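PDB 4ZI5: P91 from Metagenome, which hydrolyses phosphotriesters as a promiscuous activity and belongs to the dienelactone hydrolase family of the alpha/beta-hydrolase fold. Local coordinates for residues A[123-131]-A[238-249]. Sequence-based numbering, arbitrary orientation. Where two conformers were deposited one is given.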
ATOM      1  N   SER A 123      16.139 -13.121 -16.508  1.00 18.18           N
ATOM      2  CA  SER A 123      15.629 -13.788 -15.318  1.00 19.65           C
ATOM      3  C   SER A 123      14.944 -12.818 -14.363  1.00 19.57           C
ATOM      4  O   SER A 123      14.312 -13.263 -13.409  1.00 20.52           O
ATOM      5  CB  SER A 123      16.752 -14.524 -14.561  1.00 20.30           C
ATOM      6  OG  SER A 123      17.638 -13.622 -13.896  1.00 18.90           O
ATOM      7  N   LYS A 124      15.128 -11.511 -14.565  1.00 17.87           N
ATOM      8  CA  LYS A 124      14.613 -10.475 -13.660  1.00 17.82           C
ATOM      9  C   LYS A 124      13.803  -9.461 -14.463  1.00 16.43           C
ATOM     10  O   LYS A 124      14.268  -8.335 -14.742  1.00 15.87           O
ATOM     11  CB  LYS A 124      15.758  -9.772 -12.941  1.00 19.47           C
ATOM     12  CG  LYS A 124      16.503 -10.697 -11.956  1.00 23.14           C
ATOM     13  CD  LYS A 124      17.554  -9.914 -11.193  1.00 26.84           C
ATOM     14  CE  LYS A 124      18.414 -10.838 -10.333  1.00 30.48           C
ATOM     15  NZ  LYS A 124      18.777 -10.113  -9.090  1.00 32.82           N
ATOM     16  N   VAL A 125      12.573  -9.852 -14.793  1.00 15.41           N
ATOM     17  CA  VAL A 125      11.698  -8.973 -15.545  1.00 14.93           C
ATOM     18  C   VAL A 125      10.360  -8.743 -14.857  1.00 14.42           C
ATOM     19  O   VAL A 125       9.868  -9.591 -14.123  1.00 14.27           O
ATOM     20  CB  VAL A 125      11.480  -9.494 -16.970  1.00 15.22           C
ATOM     21  CG1 VAL A 125      12.793  -9.362 -17.762  1.00 15.49           C
ATOM     22  CG2 VAL A 125      10.948 -10.917 -16.964  1.00 15.57           C
ATOM     23  N   ALA A 126       9.802  -7.565 -15.074  1.00 14.68           N
ATOM     24  CA  ALA A 126       8.520  -7.184 -14.484  1.00 14.15           C
ATOM     25  C   ALA A 126       7.721  -6.389 -15.503  1.00 13.58           C
ATOM     26  O   ALA A 126       8.208  -6.077 -16.590  1.00 12.40           O
ATOM     27  CB  ALA A 126       8.735  -6.350 -13.221  1.00 14.25           C
ATOM     28  N   ALA A 127       6.473  -6.099 -15.173  1.00 12.27           N
ATOM     29  CA  ALA A 127       5.629  -5.278 -16.037  1.00 12.40           C
ATOM     30  C   ALA A 127       4.791  -4.355 -15.188  1.00 12.18           C
ATOM     31  O   ALA A 127       4.277  -4.740 -14.134  1.00 13.03           O
ATOM     32  CB  ALA A 127       4.709  -6.124 -16.895  1.00 12.56           C
ATOM     33  N   ILE A 128       4.677  -3.129 -15.646  1.00 12.30           N
ATOM     34  CA  ILE A 128       3.749  -2.196 -15.059  1.00 12.36           C
ATOM     35  C   ILE A 128       2.796  -1.743 -16.142  1.00 12.07           C
ATOM     36  O   ILE A 128       3.076  -1.867 -17.355  1.00 11.88           O
ATOM     37  CB  ILE A 128       4.449  -1.004 -14.367  1.00 12.89           C
ATOM     38  CG1 ILE A 128       5.106  -0.028 -15.365  1.00 13.38           C
ATOM     39  CG2 ILE A 128       5.431  -1.524 -13.351  1.00 12.83           C
ATOM     40  CD1 ILE A 128       5.551   1.279 -14.743  1.00 13.87           C
ATOM     41  N   GLY A 129       1.640  -1.255 -15.731  1.00 11.86           N
ATOM     42  CA  GLY A 129       0.706  -0.702 -16.678  1.00 12.20           C
ATOM     43  C   GLY A 129      -0.310   0.248 -16.105  1.00 12.08           C
ATOM     44  O   GLY A 129      -0.677   0.170 -14.915  1.00 12.41           O
ATOM     45  N   PHE A 130      -0.803   1.113 -16.989  1.00 12.84           N
ATOM     46  CA  PHE A 130      -1.714   2.208 -16.624  1.00 13.76           C
ATOM     47  C   PHE A 130      -3.028   2.025 -17.352  1.00 13.90           C
ATOM     48  O   PHE A 130      -3.030   1.922 -18.564  1.00 12.73           O
ATOM     49  CB  PHE A 130      -1.083   3.542 -16.986  1.00 13.68           C
ATOM     50  CG  PHE A 130       0.244   3.738 -16.327  1.00 13.37           C
ATOM     51  CD1 PHE A 130       1.384   3.261 -16.914  1.00 13.45           C
ATOM     52  CD2 PHE A 130       0.333   4.358 -15.079  1.00 12.96           C
ATOM     53  CE1 PHE A 130       2.606   3.401 -16.289  1.00 13.75           C
ATOM     54  CE2 PHE A 130       1.553   4.539 -14.466  1.00 13.37           C
ATOM     55  CZ  PHE A 130       2.696   4.038 -15.064  1.00 13.95           C
ATOM     56  N   CYS A 131      -4.127   1.926 -16.597  0.60 14.57           N
ATOM     57  CA  CYS A 131      -5.488   1.729 -17.158  0.60 16.02           C
ATOM     58  C   CYS A 131      -5.586   0.439 -17.935  0.60 15.53           C
ATOM     59  O   CYS A 131      -5.335  -0.618 -17.374  0.60 15.14           O
ATOM     60  CB  CYS A 131      -5.912   2.901 -18.045  0.60 17.47           C
ATOM     61  SG  CYS A 131      -5.683   4.357 -17.139  0.60 21.25           S
ATOM     62  N   TRP A 238       3.701   5.014  -7.052  1.00 12.33           N
ATOM     63  CA  TRP A 238       5.045   4.871  -7.604  1.00 12.53           C
ATOM     64  C   TRP A 238       6.020   4.376  -6.532  1.00 12.01           C
ATOM     65  O   TRP A 238       6.835   3.483  -6.777  1.00 11.13           O
ATOM     66  CB  TRP A 238       5.507   6.191  -8.235  1.00 12.88           C
ATOM     67  CG  TRP A 238       6.744   6.064  -9.040  1.00 13.36           C
ATOM     68  CD1 TRP A 238       8.004   6.426  -8.680  1.00 13.53           C
ATOM     69  CD2 TRP A 238       6.838   5.521 -10.360  1.00 12.94           C
ATOM     70  NE1 TRP A 238       8.887   6.175  -9.718  1.00 14.35           N
ATOM     71  CE2 TRP A 238       8.196   5.604 -10.756  1.00 13.24           C
ATOM     72  CE3 TRP A 238       5.908   4.973 -11.248  1.00 12.69           C
ATOM     73  CZ2 TRP A 238       8.634   5.166 -12.012  1.00 12.84           C
ATOM     74  CZ3 TRP A 238       6.349   4.560 -12.494  1.00 13.20           C
ATOM     75  CH2 TRP A 238       7.703   4.649 -12.857  1.00 12.63           C
ATOM     76  N   THR A 239       5.916   4.929  -5.331  1.00 11.32           N
ATOM     77  CA  THR A 239       6.801   4.516  -4.239  1.00 11.53           C
ATOM     78  C   THR A 239       6.532   3.045  -3.906  1.00 11.13           C
ATOM     79  O   THR A 239       7.480   2.281  -3.721  1.00 12.00           O
ATOM     80  CB  THR A 239       6.621   5.399  -3.007  1.00 11.83           C
ATOM     81  OG1 THR A 239       6.970   6.759  -3.323  1.00 12.09           O
ATOM     82  CG2 THR A 239       7.495   4.914  -1.840  1.00 12.73           C
ATOM     83  N   ALA A 240       5.254   2.644  -3.866  1.00 10.99           N
ATOM     84  CA  ALA A 240       4.935   1.228  -3.560  1.00 10.83           C
ATOM     85  C   ALA A 240       5.561   0.304  -4.623  1.00 11.31           C
ATOM     86  O   ALA A 240       6.120  -0.754  -4.282  1.00 11.42           O
ATOM     87  CB  ALA A 240       3.456   0.996  -3.453  1.00 10.26           C
ATOM     88  N   MET A 241       5.465   0.714  -5.886  1.00 11.00           N
ATOM     89  CA  MET A 241       6.081  -0.027  -6.987  1.00 12.09           C
ATOM     90  C   MET A 241       7.602  -0.142  -6.823  1.00 12.60           C
ATOM     91  O   MET A 241       8.162  -1.242  -6.927  1.00 12.69           O
ATOM     92  CB  MET A 241       5.772   0.652  -8.334  1.00 12.48           C
ATOM     93  CG  MET A 241       6.379  -0.021  -9.562  1.00 12.75           C
ATOM     94  SD  MET A 241       6.736   1.215 -10.840  1.00 12.65           S
ATOM     95  CE  MET A 241       8.162   2.030 -10.130  1.00 13.07           C
ATOM     96  N   CYS A 242       8.244   0.987  -6.580  0.60 12.72           N
ATOM     97  CA  CYS A 242       9.686   1.057  -6.366  0.60 13.72           C
ATOM     98  C   CYS A 242      10.160   0.176  -5.212  0.60 13.30           C
ATOM     99  O   CYS A 242      11.157  -0.563  -5.339  0.60 12.25           O
ATOM    100  CB  CYS A 242      10.082   2.498  -6.145  0.60 14.73           C
ATOM    101  SG  CYS A 242      11.832   2.754  -5.989  0.60 16.92           S
ATOM    102  N   ASN A 243       9.419   0.213  -4.110  1.00 13.09           N
ATOM    103  CA  ASN A 243       9.686  -0.672  -2.976  1.00 13.46           C
ATOM    104  C   ASN A 243       9.588  -2.150  -3.301  1.00 13.68           C
ATOM    105  O   ASN A 243      10.475  -2.948  -2.895  1.00 13.41           O
ATOM    106  CB  ASN A 243       8.770  -0.338  -1.784  1.00 13.70           C
ATOM    107  CG  ASN A 243       9.038   1.042  -1.168  1.00 14.94           C
ATOM    108  OD1 ASN A 243       8.142   1.646  -0.574  1.00 17.58           O
ATOM    109  ND2 ASN A 243      10.272   1.536  -1.278  1.00 14.78           N
ATOM    110  N   LEU A 244       8.541  -2.541  -4.025  1.00 12.90           N
ATOM    111  CA  LEU A 244       8.380  -3.921  -4.419  1.00 13.11           C
ATOM    112  C   LEU A 244       9.535  -4.393  -5.325  1.00 13.49           C
ATOM    113  O   LEU A 244      10.047  -5.480  -5.141  1.00 13.05           O
ATOM    114  CB  LEU A 244       7.044  -4.142  -5.125  1.00 13.32           C
ATOM    115  CG  LEU A 244       6.703  -5.575  -5.537  1.00 13.35           C
ATOM    116  CD1 LEU A 244       6.527  -6.465  -4.300  1.00 13.52           C
ATOM    117  CD2 LEU A 244       5.443  -5.595  -6.392  1.00 14.03           C
ATOM    118  N   PHE A 245       9.930  -3.573  -6.301  1.00 13.53           N
ATOM    119  CA  PHE A 245      11.040  -3.917  -7.157  1.00 13.89           C
ATOM    120  C   PHE A 245      12.371  -4.041  -6.380  1.00 14.92           C
ATOM    121  O   PHE A 245      13.142  -4.966  -6.642  1.00 15.05           O
ATOM    122  CB  PHE A 245      11.195  -2.883  -8.290  1.00 13.67           C
ATOM    123  CG  PHE A 245      10.086  -2.908  -9.301  1.00 13.38           C
ATOM    124  CD1 PHE A 245       9.105  -3.894  -9.312  1.00 13.15           C
ATOM    125  CD2 PHE A 245      10.054  -1.926 -10.295  1.00 13.16           C
ATOM    126  CE1 PHE A 245       8.110  -3.899 -10.281  1.00 12.75           C
ATOM    127  CE2 PHE A 245       9.064  -1.932 -11.256  1.00 13.33           C
ATOM    128  CZ  PHE A 245       8.088  -2.908 -11.245  1.00 13.16           C
ATOM    129  N   SER A 246      12.611  -3.135  -5.436  0.50 15.47           N
ATOM    130  CA  SER A 246      13.835  -3.187  -4.620  0.50 16.15           C
ATOM    131  C   SER A 246      13.858  -4.443  -3.757  0.50 15.59           C
ATOM    132  O   SER A 246      14.889  -5.112  -3.657  0.50 15.88           O
ATOM    133  CB  SER A 246      13.984  -1.933  -3.761  0.50 17.10           C
ATOM    134  OG  SER A 246      13.069  -1.916  -2.694  0.50 19.56           O
ATOM    135  N   GLU A 247      12.710  -4.785  -3.183  1.00 14.89           N
ATOM    136  CA  GLU A 247      12.559  -6.024  -2.401  1.00 15.85           C
ATOM    137  C   GLU A 247      12.836  -7.282  -3.251  1.00 15.12           C
ATOM    138  O   GLU A 247      13.539  -8.209  -2.816  1.00 15.96           O
ATOM    139  CB  GLU A 247      11.137  -6.091  -1.816  1.00 16.85           C
ATOM    140  CG  GLU A 247      10.805  -7.385  -1.054  1.00 18.53           C
ATOM    141  CD  GLU A 247       9.314  -7.580  -0.828  1.00 20.42           C
ATOM    142  OE1 GLU A 247       8.544  -6.605  -0.640  1.00 18.35           O
ATOM    143  OE2 GLU A 247       8.875  -8.746  -0.844  1.00 25.04           O
ATOM    144  N   LEU A 248      12.226  -7.356  -4.419  1.00 14.39           N
ATOM    145  CA  LEU A 248      12.281  -8.582  -5.216  1.00 15.64           C
ATOM    146  C   LEU A 248      13.512  -8.741  -6.123  1.00 16.84           C
ATOM    147  O   LEU A 248      13.933  -9.873  -6.379  1.00 16.67           O
ATOM    148  CB  LEU A 248      11.010  -8.726  -6.036  1.00 15.44           C
ATOM    149  CG  LEU A 248       9.731  -8.874  -5.248  1.00 16.19           C
ATOM    150  CD1 LEU A 248       8.573  -8.807  -6.218  1.00 16.77           C
ATOM    151  CD2 LEU A 248       9.691 -10.160  -4.418  1.00 17.34           C
ATOM    152  N   PHE A 249      14.046  -7.641  -6.635  1.00 17.16           N
ATOM    153  CA  PHE A 249      15.277  -7.669  -7.414  1.00 20.55           C
ATOM    154  C   PHE A 249      16.501  -7.433  -6.537  1.00 25.38           C
ATOM    155  O   PHE A 249      16.406  -6.878  -5.427  1.00 28.30           O
ATOM    156  CB  PHE A 249      15.252  -6.608  -8.533  1.00 19.08           C
ATOM    157  CG  PHE A 249      14.153  -6.815  -9.547  1.00 19.03           C
ATOM    158  CD1 PHE A 249      13.894  -8.068 -10.082  1.00 18.66           C
ATOM    159  CD2 PHE A 249      13.384  -5.740  -9.982  1.00 19.98           C
ATOM    160  CE1 PHE A 249      12.885  -8.258 -11.012  1.00 18.89           C
ATOM    161  CE2 PHE A 249      12.374  -5.927 -10.920  1.00 19.67           C
ATOM    162  CZ  PHE A 249      12.134  -7.190 -11.431  1.00 19.72           C
TER
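Ala126 puts its CB into the notch between the rings of Phe245, on the helix, and Phe249, just past its end, 3.9 Å from Phe245 CE1 and 3.9 Å from Phe249 CZ, at the edge of the Phe249 ring. The next bump along strand 125-130 is Ile128. Its CG2 fills the hollow between Phe245 and Met241, 3.7 Å from Phe245 CZ at the edge of that ring. With CG1 held between the backbone N and the carbonyl carbon (chi1 71°), the other branch carries CD1 to within 4.1 Å of Trp238 CZ3. Met241 bends so that its CE lies over the centre of one face of the indole, 3.5 Å above the plane. At the other end, Phe249 CE1 comes 3.8 Å from Lys124 CB and lies obliquely against the backbone there. An alanine in place of Phe249 would probably open a gap beside Ala126 and leave the aliphatic base of Lys124 without its cover. Helix segment 238-248 runs nearly antiparallel to strand 125-130 (169°). The strand leads to Cys131, in a sequence consistent with the nucleophile elbow of this family. The side chains meet through carbon and sulfur alone, so close fit and burial, not polar bonds, probably hold the helix against this strand.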